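Local structure of putative TetR-family transcriptional regulator (Rhodococcus sp., 2G3B) at residues L9-T14 with N27-V32; R19-L24 with G49-A54; A53-I58 with E112-P117. The protein probably binds regulatory DNA and represses transcription as a two-subunit member of the TetR family. One frame throughout, in Å; residues are numbered along the deposited sequence.

Contact 1 (L9-T14 with N27-V32); sequences LKASAT and NDVAEV
A11 puts its CB between the CG1 methyls of V29 and V32, which joins helix 2-23 to helix 26-33 in the three-helix DNA-binding domain of the TetR family. Helix 26-33 is the first helix of the predicted helix-turn-helix. The two segment axes run at 127° to one another and approach to 8.5 Å; A11 and V29 come closest, with CA atoms 5.6 Å apart. The small side chains of A11 and S12 at the crossing are consistent with this close approach.

Both valines hold CG1 anti to the backbone N (chi1 171° in V29, 174° in V32), and with V29 and V32 one turn apart the two methyls reach A11 from different directions. V32 CG1 is the nearer, 3.6 Å from A11 CB, against 4.1 Å for V29 CG1. The nearest atom of V29 to A11 CB is its carbonyl O, at 3.8 Å; its CG1 turns to S12. The hydroxyl of S12 is satisfied along its own helix by the carbonyl O of I8, and its valine neighbour is purely a packing partner. L40 of helix 37-44 touches V29 as well. At the V29–S12 pair, OG of S12 lies 3.3 Å from V29 CG1 and 4.0 Å from V29 CG2.

Contact 2 (R19-L24 with G49-A54); sequences RGIRGL and GLLEAA
L51 reaches from helix 47-66 into the gap between I21 and L24, where the end of helix 2-23 gives way to an extended residue. L51 CB already points toward 19-24 but is still 5.5 Å from I21 CD1, and L114 packs against it as well. With CG anti to the carbonyl carbon (chi1 -69°) the chain carries on, and L51 CG comes to 4.2 Å from L24 CD2.

The fork divides the work unequally. CD1 has neither partner closer than 4.5 Å, whereas L51 CD2 takes both contacts, with L24 CD2 at 3.3 Å and I21 CD1 at 3.5 Å. Seen from L51 CD2 these two methyls are nearly at right angles. Both distances are shorter than ordinary carbon–carbon contact, which suggests tight packing, though the shorter value may partly reflect coordinate error. The side chains of L24 and L51 pass each other in opposite directions, while I21 crosses L51 at a slant. I21 may pay for this fit, since its chi2 of -34° lies away from a staggered value. L50, the residue before L51, adds a looser touch, L50 CD2 lying 4.3 Å from L24 CD2.

G20 has a positive phi (73°) where the helix is kinked, and G23 N bonds to G20 O. L24 points at helix 47-66 from its CB, whereas I21 comes near only with its end, CD1. L104 and S107 of helix 92-110 also pack on I21, and beyond, R22 packs against R22 of the second subunit. Joining the end of the first helix to the long helix that leads from the DNA-binding domain into the C-terminal domain is characteristic of the TetR fold.

Contact 3 (A53-I58 with E112-P117); sequences AALNYI and EALRDP
L55 and P117 mark where the two backbones come nearest, with CA atoms 7.4 Å apart, at the junction of the DNA-binding and C-terminal domains of the TetR fold. Segment 53-58 is regular alpha helix, evidenced by the bond from Y57 N to A53 O. Segment 112-117 is less regular: residues 112-114 have helical backbone angles without the regular bonds, and R115 N bonds three residues back to E112 O. P117 sits in the opening turn of helix 115-139, where the backbone N of a proline, lacking a hydrogen, costs little.

All direct contact runs through one methyl, L55 CD1. With CG anti to the carbonyl carbon (chi1 -86°), L55 extends toward the second segment and sends CD1 between two partners. P117 CB lies 3.7 Å from L55 CD1, and L114 CD2 lies 4.1 Å from it, the two directions being about 86° apart. L55 crosses the proline at a slant, and CB rather than CG of the ring is nearest. L114, whose chi1 of -101° falls off a staggered value, ends in a fork that serves two neighbours: CD2 toward L55, and CD1 toward CG1 of I21.

Further neighbours enclose L55: W101 and L104 of helix 92-110, and L118 and T121 of helix 115-139. N56 OD1 and the hydroxyl of T121 join the same two helices by a hydrogen bond, while R115 NE and NH2 tie the second segment to the carbonyls of A108 and V109 on helix 92-110. At the edge of the leucine contact, L55 CD1 also reaches the proline backbone, 4.0 Å from P117 C.

How the contacts relate
Contacts 1 and 2 both use helix 2-23, and contacts 2 and 3 both use helix 47-66, sharing A53 and A54. Contact 1 is the most peripheral, its centre about 19 Å from the chain centre, against about 15 and 11 Å for contacts 2 and 3; it includes the exposed V32, whereas every touching residue of the others is buried. All three lack polar bonds between their segments. Contact 1 relies on small residues at a close helix crossing, contact 2 on interleaved leucine and isoleucine tips, and contact 3 on one leucine methyl meeting a proline and a second leucine. Contacts 1 and 2 meet where V29 CG2 lies 3.4 Å from L24 CD1.

Contact 1 (L9-T14 with N27-V32)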
ATOM      1  N   LEU A   9     -23.655   2.793   5.460  1.00 30.80           N
ATOM      2  CA  LEU A   9     -22.291   2.963   4.930  1.00 30.99           C
ATOM      3  C   LEU A   9     -21.302   3.056   6.109  1.00 31.66           C
ATOM      4  O   LEU A   9     -20.238   2.428   6.116  1.00 34.52           O
ATOM      5  CB  LEU A   9     -22.252   4.204   4.005  1.00 30.08           C
ATOM      6  CG  LEU A   9     -23.096   3.963   2.735  1.00 30.93           C
ATOM      7  CD1 LEU A   9     -23.137   5.129   1.794  1.00 31.90           C
ATOM      8  CD2 LEU A   9     -22.614   2.694   2.038  1.00 31.13           C
ATOM      9  N   LYS A  10     -21.680   3.799   7.141  1.00 32.63           N
ATOM     10  CA  LYS A  10     -20.863   3.878   8.351  1.00 32.35           C
ATOM     11  C   LYS A  10     -20.601   2.465   8.955  1.00 31.76           C
ATOM     12  O   LYS A  10     -19.479   2.143   9.381  1.00 31.52           O
ATOM     13  CB  LYS A  10     -21.597   4.773   9.330  1.00 32.59           C
ATOM     14  CG  LYS A  10     -20.971   4.922  10.697  1.00 34.65           C
ATOM     15  CD  LYS A  10     -22.017   5.540  11.609  1.00 42.14           C
ATOM     16  CE  LYS A  10     -22.135   7.028  11.300  1.00 45.21           C
ATOM     17  N   ALA A  11     -21.652   1.651   9.052  1.00 30.40           N
ATOM     18  CA  ALA A  11     -21.521   0.274   9.543  1.00 29.99           C
ATOM     19  C   ALA A  11     -20.698  -0.577   8.580  1.00 30.92           C
ATOM     20  O   ALA A  11     -19.967  -1.474   8.985  1.00 32.03           O
ATOM     21  CB  ALA A  11     -22.961  -0.359   9.752  1.00 29.15           C
ATOM     22  N   SER A  12     -20.813  -0.301   7.288  1.00 31.72           N
ATOM     23  CA  SER A  12     -20.045  -1.027   6.290  1.00 32.92           C
ATOM     24  C   SER A  12     -18.563  -0.712   6.411  1.00 32.00           C
ATOM     25  O   SER A  12     -17.750  -1.627   6.384  1.00 32.00           O
ATOM     26  CB  SER A  12     -20.570  -0.702   4.872  1.00 33.80           C
ATOM     27  OG  SER A  12     -21.917  -1.193   4.760  1.00 37.13           O
ATOM     28  N   ALA A  13     -18.226   0.568   6.559  1.00 31.98           N
ATOM     29  CA  ALA A  13     -16.830   0.983   6.820  1.00 31.87           C
ATOM     30  C   ALA A  13     -16.186   0.257   8.028  1.00 31.80           C
ATOM     31  O   ALA A  13     -15.045  -0.247   7.939  1.00 33.28           O
ATOM     32  CB  ALA A  13     -16.769   2.515   6.998  1.00 31.13           C
ATOM     33  N   THR A  14     -16.908   0.182   9.144  1.00 29.92           N
ATOM     34  CA  THR A  14     -16.434  -0.551  10.322  1.00 30.77           C
ATOM     35  C   THR A  14     -16.218  -2.065  10.101  1.00 31.04           C
ATOM     36  O   THR A  14     -15.203  -2.600  10.509  1.00 31.01           O
ATOM     37  CB  THR A  14     -17.427  -0.339  11.498  1.00 31.57           C
ATOM     38  OG1 THR A  14     -17.603   1.069  11.676  1.00 32.10           O
ATOM     39  CG2 THR A  14     -16.911  -0.991  12.807  1.00 32.88           C
ATOM     40  N   ASN A  27     -26.449  -8.875   6.534  1.00 42.08           N
ATOM     41  CA  ASN A  27     -27.317  -9.010   7.708  1.00 42.55           C
ATOM     42  C   ASN A  27     -26.746  -8.349   8.936  1.00 42.25           C
ATOM     43  O   ASN A  27     -27.480  -7.729   9.724  1.00 40.45           O
ATOM     44  CB  ASN A  27     -27.539 -10.475   8.026  1.00 43.55           C
ATOM     45  CG  ASN A  27     -28.674 -11.065   7.250  1.00 46.82           C
ATOM     46  OD1 ASN A  27     -29.183 -10.452   6.302  1.00 51.88           O
ATOM     47  ND2 ASN A  27     -29.090 -12.270   7.644  1.00 50.19           N
ATOM     48  N   ASP A  28     -25.426  -8.479   9.105  1.00 41.41           N
ATOM     49  CA  ASP A  28     -24.768  -7.859  10.243  1.00 41.91           C
ATOM     50  C   ASP A  28     -24.708  -6.324  10.102  1.00 41.22           C
ATOM     51  O   ASP A  28     -25.063  -5.592  11.057  1.00 41.65           O
ATOM     52  CB  ASP A  28     -23.374  -8.466  10.475  1.00 42.40           C
ATOM     53  CG  ASP A  28     -23.426  -9.977  10.717  1.00 44.82           C
ATOM     54  OD1 ASP A  28     -24.398 -10.480  11.346  1.00 46.92           O
ATOM     55  OD2 ASP A  28     -22.489 -10.671  10.285  1.00 49.42           O
ATOM     56  N   VAL A  29     -24.296  -5.865   8.917  1.00 39.60           N
ATOM     57  CA  VAL A  29     -24.287  -4.438   8.553  1.00 38.79           C
ATOM     58  C   VAL A  29     -25.659  -3.827   8.772  1.00 38.15           C
ATOM     59  O   VAL A  29     -25.832  -2.824   9.487  1.00 38.32           O
ATOM     60  CB  VAL A  29     -23.896  -4.235   7.061  1.00 38.72           C
ATOM     61  CG1 VAL A  29     -24.115  -2.756   6.636  1.00 38.26           C
ATOM     62  CG2 VAL A  29     -22.456  -4.609   6.850  1.00 38.21           C
ATOM     63  N   ALA A  30     -26.658  -4.458   8.184  1.00 37.82           N
ATOM     64  CA  ALA A  30     -28.019  -3.967   8.375  1.00 36.61           C
ATOM     65  C   ALA A  30     -28.444  -3.964   9.864  1.00 36.84           C
ATOM     66  O   ALA A  30     -29.042  -2.988  10.343  1.00 38.06           O
ATOM     67  CB  ALA A  30     -28.950  -4.754   7.491  1.00 37.35           C
ATOM     68  N   GLU A  31     -28.143  -5.022  10.615  1.00 36.70           N
ATOM     69  CA  GLU A  31     -28.426  -5.016  12.066  1.00 36.79           C
ATOM     70  C   GLU A  31     -27.672  -3.868  12.771  1.00 36.44           C
ATOM     71  O   GLU A  31     -28.269  -3.086  13.499  1.00 36.99           O
ATOM     72  CB  GLU A  31     -28.049  -6.343  12.709  1.00 36.95           C
ATOM     73  CG  GLU A  31     -29.110  -7.383  12.694  1.00 39.85           C
ATOM     74  N   VAL A  32     -26.370  -3.728  12.511  1.00 36.38           N
ATOM     75  CA  VAL A  32     -25.617  -2.625  13.105  1.00 36.00           C
ATOM     76  C   VAL A  32     -26.314  -1.315  12.795  1.00 36.12           C
ATOM     77  O   VAL A  32     -26.477  -0.456  13.693  1.00 35.67           O
ATOM     78  CB  VAL A  32     -24.125  -2.584  12.664  1.00 36.02           C
ATOM     79  CG1 VAL A  32     -23.435  -1.333  13.190  1.00 35.67           C
ATOM     80  CG2 VAL A  32     -23.397  -3.807  13.207  1.00 36.78           C
TER

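Contact 2 (R19-L24 with G49-A54)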
ATOM      1  N   ARG A  19     -13.035  -6.690   9.865  1.00 35.66           N
ATOM      2  CA  ARG A  19     -13.273  -8.099   9.497  1.00 36.95           C
ATOM      3  C   ARG A  19     -12.906  -8.362   8.023  1.00 36.15           C
ATOM      4  O   ARG A  19     -12.896  -9.500   7.554  1.00 35.62           O
ATOM      5  CB  ARG A  19     -14.748  -8.441   9.746  1.00 37.12           C
ATOM      6  CG  ARG A  19     -15.196  -8.486  11.247  1.00 38.00           C
ATOM      7  CD  ARG A  19     -16.693  -8.942  11.380  1.00 40.65           C
ATOM      8  NE  ARG A  19     -17.653  -7.826  11.241  1.00 48.32           N
ATOM      9  CZ  ARG A  19     -18.990  -7.942  11.207  1.00 54.10           C
ATOM     10  NH1 ARG A  19     -19.598  -9.144  11.305  1.00 55.69           N
ATOM     11  NH2 ARG A  19     -19.749  -6.842  11.074  1.00 54.99           N
ATOM     12  N   GLY A  20     -12.574  -7.289   7.321  1.00 36.84           N
ATOM     13  CA  GLY A  20     -12.249  -7.318   5.913  1.00 37.03           C
ATOM     14  C   GLY A  20     -13.485  -7.525   5.055  1.00 38.49           C
ATOM     15  O   GLY A  20     -14.587  -7.712   5.553  1.00 37.50           O
ATOM     16  N   ILE A  21     -13.275  -7.530   3.745  1.00 39.77           N
ATOM     17  CA  ILE A  21     -14.332  -7.835   2.779  1.00 42.76           C
ATOM     18  C   ILE A  21     -15.047  -9.192   3.046  1.00 44.02           C
ATOM     19  O   ILE A  21     -16.258  -9.262   2.957  1.00 44.05           O
ATOM     20  CB  ILE A  21     -13.738  -7.593   1.330  1.00 43.06           C
ATOM     21  CG1 ILE A  21     -13.618  -6.090   1.053  1.00 44.13           C
ATOM     22  CG2 ILE A  21     -14.373  -8.371   0.205  1.00 45.40           C
ATOM     23  CD1 ILE A  21     -14.695  -5.247   1.690  1.00 49.84           C
ATOM     24  N   ARG A  22     -14.318 -10.251   3.401  1.00 46.20           N
ATOM     25  CA  ARG A  22     -14.972 -11.550   3.729  1.00 47.99           C
ATOM     26  C   ARG A  22     -15.789 -11.539   5.033  1.00 49.30           C
ATOM     27  O   ARG A  22     -16.670 -12.397   5.254  1.00 49.03           O
ATOM     28  CB  ARG A  22     -13.950 -12.675   3.801  1.00 48.73           C
ATOM     29  CG  ARG A  22     -12.796 -12.395   4.757  1.00 50.91           C
ATOM     30  CD  ARG A  22     -11.565 -13.226   4.404  1.00 53.11           C
ATOM     31  NE  ARG A  22     -11.918 -14.597   4.050  1.00 54.46           N
ATOM     32  CZ  ARG A  22     -12.498 -15.456   4.887  1.00 56.21           C
ATOM     33  NH1 ARG A  22     -12.797 -15.061   6.126  1.00 55.38           N
ATOM     34  NH2 ARG A  22     -12.782 -16.697   4.480  1.00 54.08           N
ATOM     35  N   GLY A  23     -15.502 -10.571   5.904  1.00 49.63           N
ATOM     36  CA  GLY A  23     -16.184 -10.529   7.200  1.00 49.98           C
ATOM     37  C   GLY A  23     -17.389  -9.621   7.196  1.00 49.46           C
ATOM     38  O   GLY A  23     -18.132  -9.562   8.202  1.00 50.50           O
ATOM     39  N   LEU A  24     -17.561  -8.911   6.072  1.00 47.74           N
ATOM     40  CA  LEU A  24     -18.708  -8.056   5.801  1.00 46.85           C
ATOM     41  C   LEU A  24     -19.901  -8.921   5.404  1.00 46.49           C
ATOM     42  O   LEU A  24     -19.880  -9.597   4.362  1.00 46.39           O
ATOM     43  CB  LEU A  24     -18.406  -7.099   4.650  1.00 46.65           C
ATOM     44  CG  LEU A  24     -19.493  -6.151   4.132  1.00 47.64           C
ATOM     45  CD1 LEU A  24     -19.599  -4.881   4.975  1.00 46.25           C
ATOM     46  CD2 LEU A  24     -19.189  -5.736   2.671  1.00 47.93           C
ATOM     47  N   GLY A  49     -22.596  -3.254  -5.279  1.00 30.22           N
ATOM     48  CA  GLY A  49     -23.133  -1.859  -5.151  1.00 29.58           C
ATOM     49  C   GLY A  49     -22.857  -1.286  -3.758  1.00 28.90           C
ATOM     50  O   GLY A  49     -22.506  -0.110  -3.615  1.00 29.06           O
ATOM     51  N   LEU A  50     -23.009  -2.123  -2.719  1.00 28.78           N
ATOM     52  CA  LEU A  50     -22.699  -1.735  -1.326  1.00 28.98           C
ATOM     53  C   LEU A  50     -21.235  -1.310  -1.198  1.00 30.14           C
ATOM     54  O   LEU A  50     -20.911  -0.242  -0.631  1.00 30.03           O
ATOM     55  CB  LEU A  50     -23.083  -2.878  -0.297  1.00 30.45           C
ATOM     56  CG  LEU A  50     -22.761  -2.624   1.216  1.00 29.46           C
ATOM     57  CD1 LEU A  50     -23.573  -1.426   1.724  1.00 27.27           C
ATOM     58  CD2 LEU A  50     -22.984  -3.838   2.162  1.00 27.89           C
ATOM     59  N   LEU A  51     -20.339  -2.115  -1.762  1.00 30.59           N
ATOM     60  CA  LEU A  51     -18.896  -1.871  -1.587  1.00 31.50           C
ATOM     61  C   LEU A  51     -18.477  -0.615  -2.354  1.00 30.26           C
ATOM     62  O   LEU A  51     -17.708   0.231  -1.833  1.00 32.11           O
ATOM     63  CB  LEU A  51     -18.083  -3.088  -2.058  1.00 31.24           C
ATOM     64  CG  LEU A  51     -18.219  -4.359  -1.195  1.00 36.09           C
ATOM     65  CD1 LEU A  51     -17.597  -5.571  -1.853  1.00 37.28           C
ATOM     66  CD2 LEU A  51     -17.636  -4.165   0.171  1.00 40.44           C
ATOM     67  N   GLU A  52     -18.979  -0.496  -3.582  1.00 30.84           N
ATOM     68  CA  GLU A  52     -18.773   0.732  -4.367  1.00 32.07           C
ATOM     69  C   GLU A  52     -19.189   1.954  -3.563  1.00 31.10           C
ATOM     70  O   GLU A  52     -18.438   2.889  -3.417  1.00 30.86           O
ATOM     71  CB  GLU A  52     -19.559   0.705  -5.661  1.00 31.58           C
ATOM     72  CG  GLU A  52     -19.419   2.059  -6.413  1.00 34.55           C
ATOM     73  CD  GLU A  52     -20.015   2.051  -7.835  1.00 37.54           C
ATOM     74  OE1 GLU A  52     -19.712   1.120  -8.611  1.00 43.01           O
ATOM     75  OE2 GLU A  52     -20.776   2.986  -8.181  1.00 41.18           O
ATOM     76  N   ALA A  53     -20.397   1.934  -2.999  1.00 31.22           N
ATOM     77  CA  ALA A  53     -20.862   3.066  -2.204  1.00 29.73           C
ATOM     78  C   ALA A  53     -20.029   3.268  -0.931  1.00 29.73           C
ATOM     79  O   ALA A  53     -19.798   4.426  -0.501  1.00 29.50           O
ATOM     80  CB  ALA A  53     -22.385   2.920  -1.892  1.00 29.64           C
ATOM     81  N   ALA A  54     -19.539   2.174  -0.330  1.00 28.42           N
ATOM     82  CA  ALA A  54     -18.656   2.282   0.853  1.00 28.11           C
ATOM     83  C   ALA A  54     -17.283   2.877   0.484  1.00 28.97           C
ATOM     84  O   ALA A  54     -16.751   3.700   1.198  1.00 27.89           O
ATOM     85  CB  ALA A  54     -18.441   0.925   1.542  1.00 29.68           C
TER

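Contact 3 (A53-I58 with E112-P117)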
ATOM      1  N   ALA A  53     -20.397   1.934  -2.999  1.00 31.22           N
ATOM      2  CA  ALA A  53     -20.862   3.066  -2.204  1.00 29.73           C
ATOM      3  C   ALA A  53     -20.029   3.268  -0.931  1.00 29.73           C
ATOM      4  O   ALA A  53     -19.798   4.426  -0.501  1.00 29.50           O
ATOM      5  CB  ALA A  53     -22.385   2.920  -1.892  1.00 29.64           C
ATOM      6  N   ALA A  54     -19.539   2.174  -0.330  1.00 28.42           N
ATOM      7  CA  ALA A  54     -18.656   2.282   0.853  1.00 28.11           C
ATOM      8  C   ALA A  54     -17.283   2.877   0.484  1.00 28.97           C
ATOM      9  O   ALA A  54     -16.751   3.700   1.198  1.00 27.89           O
ATOM     10  CB  ALA A  54     -18.441   0.925   1.542  1.00 29.68           C
ATOM     11  N   LEU A  55     -16.715   2.443  -0.633  1.00 30.22           N
ATOM     12  CA  LEU A  55     -15.517   3.107  -1.129  1.00 30.88           C
ATOM     13  C   LEU A  55     -15.737   4.626  -1.187  1.00 30.77           C
ATOM     14  O   LEU A  55     -14.930   5.386  -0.669  1.00 30.79           O
ATOM     15  CB  LEU A  55     -15.157   2.529  -2.493  1.00 31.91           C
ATOM     16  CG  LEU A  55     -14.298   1.269  -2.488  1.00 33.88           C
ATOM     17  CD1 LEU A  55     -14.503   0.484  -3.805  1.00 38.25           C
ATOM     18  CD2 LEU A  55     -12.796   1.646  -2.290  1.00 37.46           C
ATOM     19  N   ASN A  56     -16.841   5.078  -1.790  1.00 31.72           N
ATOM     20  CA  ASN A  56     -17.055   6.519  -1.951  1.00 32.10           C
ATOM     21  C   ASN A  56     -17.309   7.242  -0.606  1.00 33.55           C
ATOM     22  O   ASN A  56     -16.844   8.375  -0.405  1.00 34.40           O
ATOM     23  CB  ASN A  56     -18.192   6.787  -2.929  1.00 33.77           C
ATOM     24  CG  ASN A  56     -17.750   6.668  -4.370  1.00 34.69           C
ATOM     25  OD1 ASN A  56     -16.572   6.983  -4.730  1.00 35.67           O
ATOM     26  ND2 ASN A  56     -18.650   6.177  -5.200  1.00 35.25           N
ATOM     27  N   TYR A  57     -18.062   6.595   0.280  1.00 32.44           N
ATOM     28  CA  TYR A  57     -18.298   7.083   1.645  1.00 32.65           C
ATOM     29  C   TYR A  57     -16.961   7.363   2.391  1.00 31.69           C
ATOM     30  O   TYR A  57     -16.769   8.444   2.936  1.00 32.09           O
ATOM     31  CB  TYR A  57     -19.136   6.047   2.389  1.00 33.18           C
ATOM     32  CG  TYR A  57     -19.523   6.483   3.794  1.00 33.39           C
ATOM     33  CD1 TYR A  57     -20.555   7.385   3.982  1.00 29.47           C
ATOM     34  CD2 TYR A  57     -18.797   6.042   4.907  1.00 36.01           C
ATOM     35  CE1 TYR A  57     -20.903   7.821   5.258  1.00 34.94           C
ATOM     36  CE2 TYR A  57     -19.140   6.474   6.198  1.00 37.65           C
ATOM     37  CZ  TYR A  57     -20.202   7.350   6.350  1.00 36.72           C
ATOM     38  OH  TYR A  57     -20.593   7.788   7.608  1.00 42.40           O
ATOM     39  N   ILE A  58     -16.061   6.380   2.382  1.00 31.55           N
ATOM     40  CA  ILE A  58     -14.734   6.454   3.025  1.00 32.15           C
ATOM     41  C   ILE A  58     -13.931   7.621   2.404  1.00 32.80           C
ATOM     42  O   ILE A  58     -13.290   8.440   3.126  1.00 31.26           O
ATOM     43  CB  ILE A  58     -14.007   5.085   2.863  1.00 33.52           C
ATOM     44  CG1 ILE A  58     -14.739   4.012   3.719  1.00 34.25           C
ATOM     45  CG2 ILE A  58     -12.555   5.161   3.246  1.00 32.09           C
ATOM     46  CD1 ILE A  58     -14.441   2.581   3.250  1.00 38.83           C
ATOM     47  N   GLU A 112     -11.704  -9.287  -8.601  1.00 41.06           N
ATOM     48  CA  GLU A 112     -11.643  -8.383  -9.764  1.00 43.43           C
ATOM     49  C   GLU A 112     -12.793  -7.355  -9.846  1.00 40.51           C
ATOM     50  O   GLU A 112     -12.604  -6.245 -10.354  1.00 39.07           O
ATOM     51  CB  GLU A 112     -11.510  -9.220 -11.041  1.00 42.29           C
ATOM     52  CG  GLU A 112     -11.856  -8.546 -12.366  1.00 47.75           C
ATOM     53  CD  GLU A 112     -11.262  -9.317 -13.540  1.00 49.62           C
ATOM     54  OE1 GLU A 112     -11.695  -9.105 -14.710  1.00 57.35           O
ATOM     55  OE2 GLU A 112     -10.342 -10.145 -13.280  1.00 57.16           O
ATOM     56  N   ALA A 113     -13.959  -7.701  -9.308  1.00 39.19           N
ATOM     57  CA  ALA A 113     -15.122  -6.785  -9.344  1.00 38.75           C
ATOM     58  C   ALA A 113     -14.897  -5.480  -8.573  1.00 37.65           C
ATOM     59  O   ALA A 113     -15.556  -4.484  -8.860  1.00 37.95           O
ATOM     60  CB  ALA A 113     -16.404  -7.467  -8.803  1.00 38.59           C
ATOM     61  N   LEU A 114     -14.033  -5.538  -7.557  1.00 37.02           N
ATOM     62  CA  LEU A 114     -13.699  -4.390  -6.713  1.00 36.96           C
ATOM     63  C   LEU A 114     -12.826  -3.370  -7.447  1.00 35.87           C
ATOM     64  O   LEU A 114     -12.675  -2.213  -7.036  1.00 33.45           O
ATOM     65  CB  LEU A 114     -12.924  -4.893  -5.490  1.00 37.87           C
ATOM     66  CG  LEU A 114     -13.686  -5.026  -4.175  1.00 43.13           C
ATOM     67  CD1 LEU A 114     -12.682  -5.298  -3.009  1.00 42.90           C
ATOM     68  CD2 LEU A 114     -14.398  -3.642  -3.988  1.00 42.92           C
ATOM     69  N   ARG A 115     -12.201  -3.819  -8.524  1.00 35.16           N
ATOM     70  CA  ARG A 115     -11.125  -3.023  -9.184  1.00 34.15           C
ATOM     71  C   ARG A 115     -11.649  -1.759  -9.801  1.00 33.64           C
ATOM     72  O   ARG A 115     -11.042  -0.669  -9.599  1.00 33.45           O
ATOM     73  CB  ARG A 115     -10.386  -3.859 -10.246  1.00 34.60           C
ATOM     74  CG  ARG A 115      -9.522  -4.943  -9.634  1.00 35.00           C
ATOM     75  CD  ARG A 115      -8.936  -5.791 -10.746  1.00 33.46           C
ATOM     76  NE  ARG A 115      -8.032  -6.794 -10.157  1.00 38.43           N
ATOM     77  CZ  ARG A 115      -7.292  -7.622 -10.880  1.00 44.60           C
ATOM     78  NH1 ARG A 115      -7.345  -7.573 -12.223  1.00 39.60           N
ATOM     79  NH2 ARG A 115      -6.505  -8.493 -10.272  1.00 45.80           N
ATOM     80  N   ASP A 116     -12.764  -1.867 -10.546  1.00 33.46           N
ATOM     81  CA  ASP A 116     -13.315  -0.667 -11.234  1.00 34.02           C
ATOM     82  C   ASP A 116     -13.799   0.415 -10.231  1.00 33.94           C
ATOM     83  O   ASP A 116     -13.435   1.572 -10.355  1.00 34.32           O
ATOM     84  CB  ASP A 116     -14.433  -1.033 -12.236  1.00 35.02           C
ATOM     85  CG  ASP A 116     -13.878  -1.560 -13.560  1.00 38.03           C
ATOM     86  OD1 ASP A 116     -12.645  -1.493 -13.792  1.00 41.06           O
ATOM     87  OD2 ASP A 116     -14.675  -2.002 -14.383  1.00 37.95           O
ATOM     88  N   PRO A 117     -14.621   0.045  -9.241  1.00 33.12           N
ATOM     89  CA  PRO A 117     -14.960   1.079  -8.251  1.00 33.13           C
ATOM     90  C   PRO A 117     -13.741   1.674  -7.525  1.00 33.10           C
ATOM     91  O   PRO A 117     -13.693   2.886  -7.342  1.00 31.81           O
ATOM     92  CB  PRO A 117     -15.880   0.347  -7.218  1.00 33.79           C
ATOM     93  CG  PRO A 117     -16.186  -0.932  -7.777  1.00 32.69           C
ATOM     94  CD  PRO A 117     -15.346  -1.222  -9.003  1.00 34.56           C
TER